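Local coordinates for protein putative aminotransferase (Actinomadura melliaura, PDB 4ZWV) that probably transfers amino groups as a pyridoxal 5'-phosphate-dependent sugar aminotransferase, apparently serving the aminopentose pathway of the indolocarbazole AT2433, at residues A[10-13]-A[14-18]; A[26-30]-A[31-35]; A[362-365]-A[366-370]. One frame throughout, in Å; residues are numbered along the deposited sequence. Where two conformers were deposited one is given.

Contact 1: residues A[10-13]-A[14-18]; sequences VAVS and PTALD
S13 and A16 close a type I beta turn: the chain arrives extended through V12 and S13, then folds back over P14 and T15 into the first turn of helix 16-26. The closing bond is A16 N to S13 O at 3.0 Å, fairly straight at the hydrogen (164°), yet the donor stands well above the carbonyl plane, 62° out of it, away from either lone pair. A water donates to the same S13 oxygen at 2.8 Å and accepts from L17 N at 2.9 Å, so two donors grip this carbonyl and the water carries it on to the next helical N-H. P14 sits at the second place of the turn, where its ring already supplies the backbone phi required and where having no N-H costs nothing.

This is the way into the first helix of a DegT/DnrJ/EryC1 family member, at the dimer surface. Helix 243-273 lies alongside, with T15 and A16 resting on A251 while N252 OD1 accepts from S13 N. A16 also packs on F24 of the second subunit, and L17 meets its own counterpart there.

The main side-chain link is polar. S13 OG, swung away from its own N, lies 2.8 Å from T15 OG1 in a hydrogen bond that either hydroxyl could donate. T15 OG1 lies between its N and its carbonyl carbon (chi1 68°), which brings it to S13 OG, while T15 CG2 passes 3.5 Å from S13 OG. The A16 methyl is aimed back at the incoming chain, 3.4 Å from S13 O. V12 CG2 comes to 3.9 Å from A16 CB, but V12 was built in two conformers, leaving that apolar touch doubtful.

Contact 2: residues A[26-30]-A[31-35]; sequences SGYLG and QGPRV
The loop bends round the Y28 ring, with backbone over one face and along one edge. Over the face, G30 N lies 3.6 Å above the plane of the Y28 ring, offset toward the rim, while the Q31-G32 peptide comes up at the ring edge, with Q31 C and G32 N in plane. The nearest ring atom, Y28 CE2, sits 3.7 Å from G32 CA, approaching obliquely where G32 has no side chain to stand in the way. Further round, Y28 CD2 reaches the CD of P33 at 4.3 Å, a loose apolar touch. The phenol oxygen extends past the edge, and Y28 OH lies 3.1 Å from Q31 O; this hydrogen bond is not settled, because another acceptor competes for the one proton. R221 packs on Y28 and its NH2 gives Q31 O a weak hydrogen bond as well.

The loop joins two helices, and each end is recognisable. At the exit from helix 16-26, G27 takes a positive phi (76°), and S26 OG accepts from Y28 N at 3.0 Å (164°), an ST turn that ties the start of the loop back to the helix it has just left. At the entry to helix 33-46, G32 holds the N-cap position, and its missing cap is made good by D243, whose OD1 accepts from G32 N and V35 N and whose OD2 accepts from R34 N.

Q31 and L29 both start away from the loop's other half. With CG anti to the backbone N (chi1 178°) and a bend at chi2, the Q31 side chain brings OE1 to H240 ND1, its hydrogen-bond partner.

Contact 3: residues A[362-365]-A[366-370]; sequences EHVV and ATIRS
E362, already inside helix 358-369, gives its carbonyl oxygen to A366 N, and the A366 methyl, CB, rests 3.3 Å from that same E362 O. One step on, H363 O is held twice. T367 N reaches it at 3.0 Å and T367 OG1 at 2.8 Å, the two donors arriving from opposite faces of the carbonyl plane. The hydroxyl can do so because OG1 stands opposite its own carbonyl carbon (chi1 -63°) and so leans back along the helix. The H363 imidazole swings back so that one face meets T367 OG1, which lies 3.4 Å above the ring plane and displaced toward the rim. Its NE2 is bonded to A313 O, which helps to hold the ring in place.

V364 turns to the buried side. Its O takes a nearly straight bond from I368 N (172°), and V364 CG1 runs beside I368, 4.0 Å from I368 CD1, the two side chains pointing the same way. V364 presses on Y270 of helix 243-273 and I368 on F306 and M310 of helix 303-312, so this helix packs against both in the C-terminal domain, as in fold type I aminotransferases.

V365 O accepts from R369 N, and V365 CG1 lies alongside the R369 side chain, 3.9 Å from R369 CD. R369 passes on from there with a bend at chi3, and its NH1 bonds to E273 O and T275 O. Past R369, S370 OG folds back to T367 O at 2.7 Å, which also takes S370 N on the same face.

Two hydroxyls thus supplement the backbone ladder, T367 OG1 along the helix, back to H363 O, and S370 OG near the C-terminal end of the segment, where K309 NZ, bonded to the latter, probably polarises it.

In the fold
Contacts 1 and 2 bracket one helix, 16-26: the first leads in, the second leads out and on to helix 33-46. They are surface contacts, centres 18 Å apart, and both touch the second subunit. Contact 3 stands far off, its centre 48 Å from that of contact 2, is partly buried, and touches no other chain. Helix 243-273 serves all three, through A251 and N252, then D243, then Y270 and F269. The chemistry follows the setting: a turn with hydroxyls and water at 10-18, a ring folded onto backbone and a borrowed helix cap at 26-35, and a regular helical ladder with aliphatic pairs at 362-370.

Contact 1: residues A[10-13]-A[14-18]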
ATOM      1  N   VAL A  10       4.915 -17.167 -11.789  1.00 18.13           N
ATOM      2  CA  VAL A  10       3.822 -17.121 -10.826  1.00 16.75           C
ATOM      3  C   VAL A  10       3.277 -18.516 -10.536  1.00 17.63           C
ATOM      4  O   VAL A  10       3.005 -19.284 -11.457  1.00 20.28           O
ATOM      5  CB  VAL A  10       2.673 -16.226 -11.332  1.00 20.63           C
ATOM      6  CG1 VAL A  10       1.537 -16.207 -10.322  1.00 24.11           C
ATOM      7  CG2 VAL A  10       3.170 -14.819 -11.591  1.00 22.74           C
ATOM      8  N   ALA A  11       3.139 -18.851  -9.254  1.00 17.59           N
ATOM      9  CA  ALA A  11       2.509 -20.106  -8.860  1.00 15.49           C
ATOM     10  C   ALA A  11       1.101 -19.842  -8.323  1.00 18.53           C
ATOM     11  O   ALA A  11       0.923 -19.580  -7.131  1.00 19.18           O
ATOM     12  CB  ALA A  11       3.353 -20.827  -7.811  1.00 23.29           C
ATOM     13  N   VAL A  12       0.099 -19.902  -9.192  0.66 18.49           N
ATOM     14  CA  VAL A  12      -1.275 -19.703  -8.732  0.66 19.00           C
ATOM     15  C   VAL A  12      -2.117 -20.955  -8.993  0.66 14.34           C
ATOM     16  O   VAL A  12      -2.258 -21.424 -10.123  0.66 19.12           O
ATOM     17  CB  VAL A  12      -1.915 -18.450  -9.382  0.66 20.16           C
ATOM     18  CG1 VAL A  12      -1.839 -18.519 -10.903  0.66 23.51           C
ATOM     19  CG2 VAL A  12      -3.354 -18.253  -8.894  0.66 15.81           C
ATOM     20  N   SER A  13      -2.654 -21.499  -7.908  1.00 14.59           N
ATOM     21  CA  SER A  13      -3.393 -22.744  -7.930  1.00 13.77           C
ATOM     22  C   SER A  13      -4.652 -22.638  -8.762  1.00 13.79           C
ATOM     23  O   SER A  13      -5.307 -21.595  -8.770  1.00 15.73           O
ATOM     24  CB  SER A  13      -3.759 -23.146  -6.504  1.00 18.34           C
ATOM     25  OG  SER A  13      -4.591 -24.285  -6.502  1.00 20.75           O
ATOM     26  N   PRO A  14      -5.015 -23.731  -9.443  1.00 15.88           N
ATOM     27  CA  PRO A  14      -6.318 -23.789 -10.104  1.00 19.52           C
ATOM     28  C   PRO A  14      -7.475 -23.807  -9.102  1.00 19.09           C
ATOM     29  O   PRO A  14      -8.625 -23.809  -9.521  1.00 28.57           O
ATOM     30  CB  PRO A  14      -6.252 -25.098 -10.897  1.00 20.49           C
ATOM     31  CG  PRO A  14      -5.214 -25.913 -10.212  1.00 24.95           C
ATOM     32  CD  PRO A  14      -4.201 -24.931  -9.707  1.00 18.63           C
ATOM     33  N   THR A  15      -7.181 -23.807  -7.805  1.00 14.67           N
ATOM     34  CA  THR A  15      -8.225 -23.680  -6.796  1.00 14.87           C
ATOM     35  C   THR A  15      -8.444 -22.233  -6.355  1.00 14.60           C
ATOM     36  O   THR A  15      -9.379 -21.949  -5.611  1.00 17.42           O
ATOM     37  CB  THR A  15      -7.914 -24.520  -5.537  1.00 16.26           C
ATOM     38  OG1 THR A  15      -6.778 -23.965  -4.860  1.00 18.67           O
ATOM     39  CG2 THR A  15      -7.618 -25.966  -5.900  1.00 18.10           C
ATOM     40  N   ALA A  16      -7.583 -21.315  -6.795  1.00 13.37           N
ATOM     41  CA  ALA A  16      -7.718 -19.916  -6.387  1.00 12.72           C
ATOM     42  C   ALA A  16      -9.043 -19.311  -6.852  1.00 12.99           C
ATOM     43  O   ALA A  16      -9.657 -18.522  -6.131  1.00 14.27           O
ATOM     44  CB  ALA A  16      -6.546 -19.087  -6.906  1.00 12.75           C
ATOM     45  N   LEU A  17      -9.485 -19.670  -8.048  1.00 13.61           N
ATOM     46  CA  LEU A  17     -10.725 -19.096  -8.571  1.00 13.95           C
ATOM     47  C   LEU A  17     -11.903 -19.473  -7.676  1.00 15.41           C
ATOM     48  O   LEU A  17     -12.784 -18.651  -7.424  1.00 14.75           O
ATOM     49  CB  LEU A  17     -10.962 -19.547 -10.013  1.00 14.69           C
ATOM     50  CG  LEU A  17     -12.090 -18.825 -10.757  1.00 15.06           C
ATOM     51  CD1 LEU A  17     -11.774 -17.330 -10.835  1.00 14.45           C
ATOM     52  CD2 LEU A  17     -12.270 -19.419 -12.155  1.00 15.90           C
ATOM     53  N   ASP A  18     -11.908 -20.716  -7.194  1.00 14.58           N
ATOM     54  CA  ASP A  18     -12.931 -21.195  -6.256  1.00 14.89           C
ATOM     55  C   ASP A  18     -12.943 -20.343  -4.979  1.00 14.20           C
ATOM     56  O   ASP A  18     -14.007 -19.971  -4.486  1.00 14.33           O
ATOM     57  CB  ASP A  18     -12.679 -22.674  -5.915  1.00 18.67           C
ATOM     58  CG  ASP A  18     -13.467 -23.157  -4.691  1.00 20.74           C
ATOM     59  OD1 ASP A  18     -12.953 -23.036  -3.553  1.00 28.40           O
ATOM     60  OD2 ASP A  18     -14.583 -23.682  -4.870  1.00 24.53           O
TER
HETATM   61  O   HOH W   1      -7.666 -20.693  -9.994  1.00 22.23           O

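Contact 2: residues A[26-30]-A[31-35]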
ATOM      1  N   SER A  26     -19.777 -13.907  -0.796  1.00 18.89           N
ATOM      2  CA  SER A  26     -20.027 -13.458   0.573  1.00 18.84           C
ATOM      3  C   SER A  26     -20.415 -11.989   0.602  1.00 19.26           C
ATOM      4  O   SER A  26     -21.094 -11.534   1.524  1.00 23.06           O
ATOM      5  CB  SER A  26     -18.791 -13.662   1.448  1.00 18.40           C
ATOM      6  OG  SER A  26     -17.845 -12.638   1.197  1.00 17.83           O
ATOM      7  N   GLY A  27     -19.971 -11.249  -0.407  1.00 18.86           N
ATOM      8  CA  GLY A  27     -20.208  -9.820  -0.476  1.00 23.82           C
ATOM      9  C   GLY A  27     -19.311  -9.044   0.473  1.00 26.61           C
ATOM     10  O   GLY A  27     -19.449  -7.832   0.619  1.00 28.53           O
ATOM     11  N   TYR A  28     -18.393  -9.737   1.135  1.00 19.19           N
ATOM     12  CA  TYR A  28     -17.448  -9.043   1.997  1.00 18.72           C
ATOM     13  C   TYR A  28     -16.029  -9.128   1.434  1.00 16.92           C
ATOM     14  O   TYR A  28     -15.394 -10.185   1.448  1.00 19.62           O
ATOM     15  CB  TYR A  28     -17.493  -9.589   3.426  1.00 21.87           C
ATOM     16  CG  TYR A  28     -16.697  -8.718   4.368  1.00 22.52           C
ATOM     17  CD1 TYR A  28     -17.240  -7.549   4.899  1.00 22.76           C
ATOM     18  CD2 TYR A  28     -15.387  -9.041   4.691  1.00 19.66           C
ATOM     19  CE1 TYR A  28     -16.498  -6.736   5.741  1.00 25.20           C
ATOM     20  CE2 TYR A  28     -14.643  -8.241   5.529  1.00 20.61           C
ATOM     21  CZ  TYR A  28     -15.202  -7.091   6.052  1.00 26.56           C
ATOM     22  OH  TYR A  28     -14.453  -6.288   6.887  1.00 25.51           O
ATOM     23  N   LEU A  29     -15.549  -7.993   0.937  1.00 16.44           N
ATOM     24  CA  LEU A  29     -14.268  -7.925   0.242  1.00 18.12           C
ATOM     25  C   LEU A  29     -13.166  -7.360   1.127  1.00 19.98           C
ATOM     26  O   LEU A  29     -11.999  -7.354   0.736  1.00 25.16           O
ATOM     27  CB  LEU A  29     -14.392  -7.081  -1.027  1.00 17.14           C
ATOM     28  CG  LEU A  29     -14.816  -7.808  -2.314  1.00 24.51           C
ATOM     29  CD1 LEU A  29     -16.112  -8.579  -2.133  1.00 25.69           C
ATOM     30  CD2 LEU A  29     -14.943  -6.817  -3.464  1.00 26.33           C
ATOM     31  N   GLY A  30     -13.536  -6.868   2.304  1.00 16.29           N
ATOM     32  CA  GLY A  30     -12.566  -6.283   3.216  1.00 16.34           C
ATOM     33  C   GLY A  30     -11.756  -7.275   4.028  1.00 13.77           C
ATOM     34  O   GLY A  30     -11.686  -8.469   3.731  1.00 15.28           O
ATOM     35  N   GLN A  31     -11.119  -6.761   5.072  1.00 14.04           N
ATOM     36  CA  GLN A  31     -10.336  -7.590   5.968  1.00 12.52           C
ATOM     37  C   GLN A  31     -11.267  -8.309   6.939  1.00 16.01           C
ATOM     38  O   GLN A  31     -11.841  -7.684   7.827  1.00 17.99           O
ATOM     39  CB  GLN A  31      -9.326  -6.723   6.712  1.00 15.63           C
ATOM     40  CG  GLN A  31      -8.482  -7.459   7.710  1.00 15.52           C
ATOM     41  CD  GLN A  31      -8.105  -6.567   8.865  1.00 19.03           C
ATOM     42  OE1 GLN A  31      -7.783  -5.393   8.674  1.00 16.49           O
ATOM     43  NE2 GLN A  31      -8.147  -7.115  10.072  1.00 26.76           N
ATOM     44  N   GLY A  32     -11.435  -9.617   6.759  1.00 14.02           N
ATOM     45  CA  GLY A  32     -12.425 -10.354   7.523  1.00 17.07           C
ATOM     46  C   GLY A  32     -12.038 -11.798   7.783  1.00 15.44           C
ATOM     47  O   GLY A  32     -10.890 -12.088   8.144  1.00 14.88           O
ATOM     48  N   PRO A  33     -12.988 -12.724   7.586  1.00 14.55           N
ATOM     49  CA  PRO A  33     -12.753 -14.121   7.965  1.00 15.01           C
ATOM     50  C   PRO A  33     -11.679 -14.834   7.154  1.00 15.66           C
ATOM     51  O   PRO A  33     -11.026 -15.716   7.715  1.00 17.60           O
ATOM     52  CB  PRO A  33     -14.126 -14.784   7.748  1.00 17.94           C
ATOM     53  CG  PRO A  33     -14.858 -13.872   6.821  1.00 22.43           C
ATOM     54  CD  PRO A  33     -14.372 -12.487   7.139  1.00 15.94           C
ATOM     55  N   ARG A  34     -11.478 -14.481   5.889  1.00 13.09           N
ATOM     56  CA  ARG A  34     -10.433 -15.167   5.132  1.00 12.99           C
ATOM     57  C   ARG A  34      -9.051 -14.743   5.628  1.00 11.44           C
ATOM     58  O   ARG A  34      -8.146 -15.563   5.719  1.00 12.26           O
ATOM     59  CB  ARG A  34     -10.560 -14.907   3.626  1.00 13.34           C
ATOM     60  CG  ARG A  34     -11.906 -15.328   3.011  1.00 15.38           C
ATOM     61  CD  ARG A  34     -12.049 -16.848   2.849  1.00 16.76           C
ATOM     62  NE  ARG A  34     -12.201 -17.552   4.115  1.00 21.18           N
ATOM     63  CZ  ARG A  34     -13.314 -17.578   4.838  1.00 21.47           C
ATOM     64  NH1 ARG A  34     -13.342 -18.252   5.978  1.00 25.35           N
ATOM     65  NH2 ARG A  34     -14.395 -16.924   4.434  1.00 21.01           N
ATOM     66  N   VAL A  35      -8.898 -13.462   5.953  1.00 11.68           N
ATOM     67  CA  VAL A  35      -7.654 -12.988   6.545  1.00  9.28           C
ATOM     68  C   VAL A  35      -7.374 -13.731   7.847  1.00 11.11           C
ATOM     69  O   VAL A  35      -6.253 -14.176   8.080  1.00 11.22           O
ATOM     70  CB  VAL A  35      -7.697 -11.472   6.795  1.00  8.81           C
ATOM     71  CG1 VAL A  35      -6.582 -11.049   7.772  1.00 10.28           C
ATOM     72  CG2 VAL A  35      -7.579 -10.722   5.489  1.00 13.47           C
TER

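Contact 3: residues A[362-365]-A[366-370]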
ATOM      1  N   GLU A 362      18.683 -29.844 -17.141  1.00 23.39           N
ATOM      2  CA  GLU A 362      19.766 -30.511 -17.854  1.00 25.07           C
ATOM      3  C   GLU A 362      20.259 -29.611 -18.980  1.00 22.19           C
ATOM      4  O   GLU A 362      21.455 -29.553 -19.266  1.00 26.20           O
ATOM      5  CB  GLU A 362      19.294 -31.857 -18.401  1.00 31.78           C
ATOM      6  CG  GLU A 362      19.159 -32.928 -17.335  1.00 43.48           C
ATOM      7  CD  GLU A 362      18.393 -34.145 -17.813  1.00 57.67           C
ATOM      8  OE1 GLU A 362      18.167 -34.270 -19.037  1.00 61.50           O
ATOM      9  OE2 GLU A 362      18.016 -34.979 -16.963  1.00 61.59           O
ATOM     10  N   HIS A 363      19.328 -28.875 -19.587  1.00 22.63           N
ATOM     11  CA  HIS A 363      19.670 -27.933 -20.643  1.00 24.78           C
ATOM     12  C   HIS A 363      20.507 -26.768 -20.099  1.00 21.11           C
ATOM     13  O   HIS A 363      21.472 -26.341 -20.739  1.00 25.31           O
ATOM     14  CB  HIS A 363      18.389 -27.419 -21.323  1.00 23.16           C
ATOM     15  CG  HIS A 363      18.625 -26.349 -22.344  1.00 24.40           C
ATOM     16  ND1 HIS A 363      19.400 -26.548 -23.467  1.00 27.50           N
ATOM     17  CD2 HIS A 363      18.167 -25.078 -22.423  1.00 25.45           C
ATOM     18  CE1 HIS A 363      19.425 -25.437 -24.183  1.00 26.05           C
ATOM     19  NE2 HIS A 363      18.681 -24.531 -23.573  1.00 27.79           N
ATOM     20  N   VAL A 364      20.150 -26.275 -18.914  1.00 19.30           N
ATOM     21  CA  VAL A 364      20.903 -25.203 -18.269  1.00 19.18           C
ATOM     22  C   VAL A 364      22.340 -25.664 -18.002  1.00 23.63           C
ATOM     23  O   VAL A 364      23.301 -24.979 -18.365  1.00 22.21           O
ATOM     24  CB  VAL A 364      20.237 -24.758 -16.954  1.00 17.66           C
ATOM     25  CG1 VAL A 364      21.140 -23.803 -16.174  1.00 18.68           C
ATOM     26  CG2 VAL A 364      18.875 -24.115 -17.240  1.00 20.03           C
ATOM     27  N   VAL A 365      22.478 -26.839 -17.398  1.00 19.27           N
ATOM     28  CA  VAL A 365      23.794 -27.381 -17.074  1.00 21.23           C
ATOM     29  C   VAL A 365      24.628 -27.657 -18.320  1.00 22.63           C
ATOM     30  O   VAL A 365      25.802 -27.295 -18.369  1.00 25.29           O
ATOM     31  CB  VAL A 365      23.671 -28.674 -16.242  1.00 19.87           C
ATOM     32  CG1 VAL A 365      24.998 -29.432 -16.207  1.00 25.77           C
ATOM     33  CG2 VAL A 365      23.195 -28.334 -14.836  1.00 21.19           C
ATOM     34  N   ALA A 366      24.021 -28.275 -19.332  1.00 22.40           N
ATOM     35  CA  ALA A 366      24.742 -28.604 -20.558  1.00 24.23           C
ATOM     36  C   ALA A 366      25.220 -27.344 -21.274  1.00 24.25           C
ATOM     37  O   ALA A 366      26.326 -27.307 -21.825  1.00 26.93           O
ATOM     38  CB  ALA A 366      23.864 -29.434 -21.482  1.00 26.11           C
ATOM     39  N   THR A 367      24.384 -26.311 -21.257  1.00 23.17           N
ATOM     40  CA  THR A 367      24.726 -25.050 -21.897  1.00 21.53           C
ATOM     41  C   THR A 367      25.920 -24.402 -21.198  1.00 22.66           C
ATOM     42  O   THR A 367      26.893 -24.025 -21.848  1.00 27.33           O
ATOM     43  CB  THR A 367      23.523 -24.084 -21.908  1.00 22.49           C
ATOM     44  OG1 THR A 367      22.472 -24.654 -22.699  1.00 27.32           O
ATOM     45  CG2 THR A 367      23.919 -22.743 -22.504  1.00 24.43           C
ATOM     46  N   ILE A 368      25.851 -24.294 -19.876  1.00 21.89           N
ATOM     47  CA  ILE A 368      26.950 -23.721 -19.107  1.00 21.92           C
ATOM     48  C   ILE A 368      28.246 -24.518 -19.276  1.00 23.29           C
ATOM     49  O   ILE A 368      29.315 -23.942 -19.501  1.00 22.65           O
ATOM     50  CB  ILE A 368      26.586 -23.635 -17.609  1.00 19.16           C
ATOM     51  CG1 ILE A 368      25.466 -22.613 -17.395  1.00 20.57           C
ATOM     52  CG2 ILE A 368      27.797 -23.240 -16.772  1.00 18.99           C
ATOM     53  CD1 ILE A 368      24.933 -22.586 -15.980  1.00 20.37           C
ATOM     54  N   ARG A 369      28.156 -25.844 -19.218  1.00 21.38           N
ATOM     55  CA  ARG A 369      29.367 -26.661 -19.279  1.00 24.43           C
ATOM     56  C   ARG A 369      30.013 -26.679 -20.667  1.00 26.87           C
ATOM     57  O   ARG A 369      31.161 -27.097 -20.806  1.00 30.46           O
ATOM     58  CB  ARG A 369      29.072 -28.098 -18.817  1.00 23.27           C
ATOM     59  CG  ARG A 369      28.762 -28.193 -17.324  1.00 23.83           C
ATOM     60  CD  ARG A 369      28.800 -29.625 -16.801  1.00 32.16           C
ATOM     61  NE  ARG A 369      30.176 -30.091 -16.635  1.00 29.82           N
ATOM     62  CZ  ARG A 369      30.859 -30.042 -15.493  1.00 25.98           C
ATOM     63  NH1 ARG A 369      30.294 -29.570 -14.390  1.00 28.82           N
ATOM     64  NH2 ARG A 369      32.110 -30.490 -15.449  1.00 30.57           N
ATOM     65  N   SER A 370      29.290 -26.216 -21.682  1.00 27.51           N
ATOM     66  CA  SER A 370      29.837 -26.159 -23.031  1.00 31.09           C
ATOM     67  C   SER A 370      30.685 -24.904 -23.250  1.00 32.69           C
ATOM     68  O   SER A 370      31.317 -24.760 -24.300  1.00 32.74           O
ATOM     69  CB  SER A 370      28.716 -26.221 -24.077  1.00 29.37           C
ATOM     70  OG  SER A 370      27.951 -25.029 -24.096  1.00 31.28           O
TER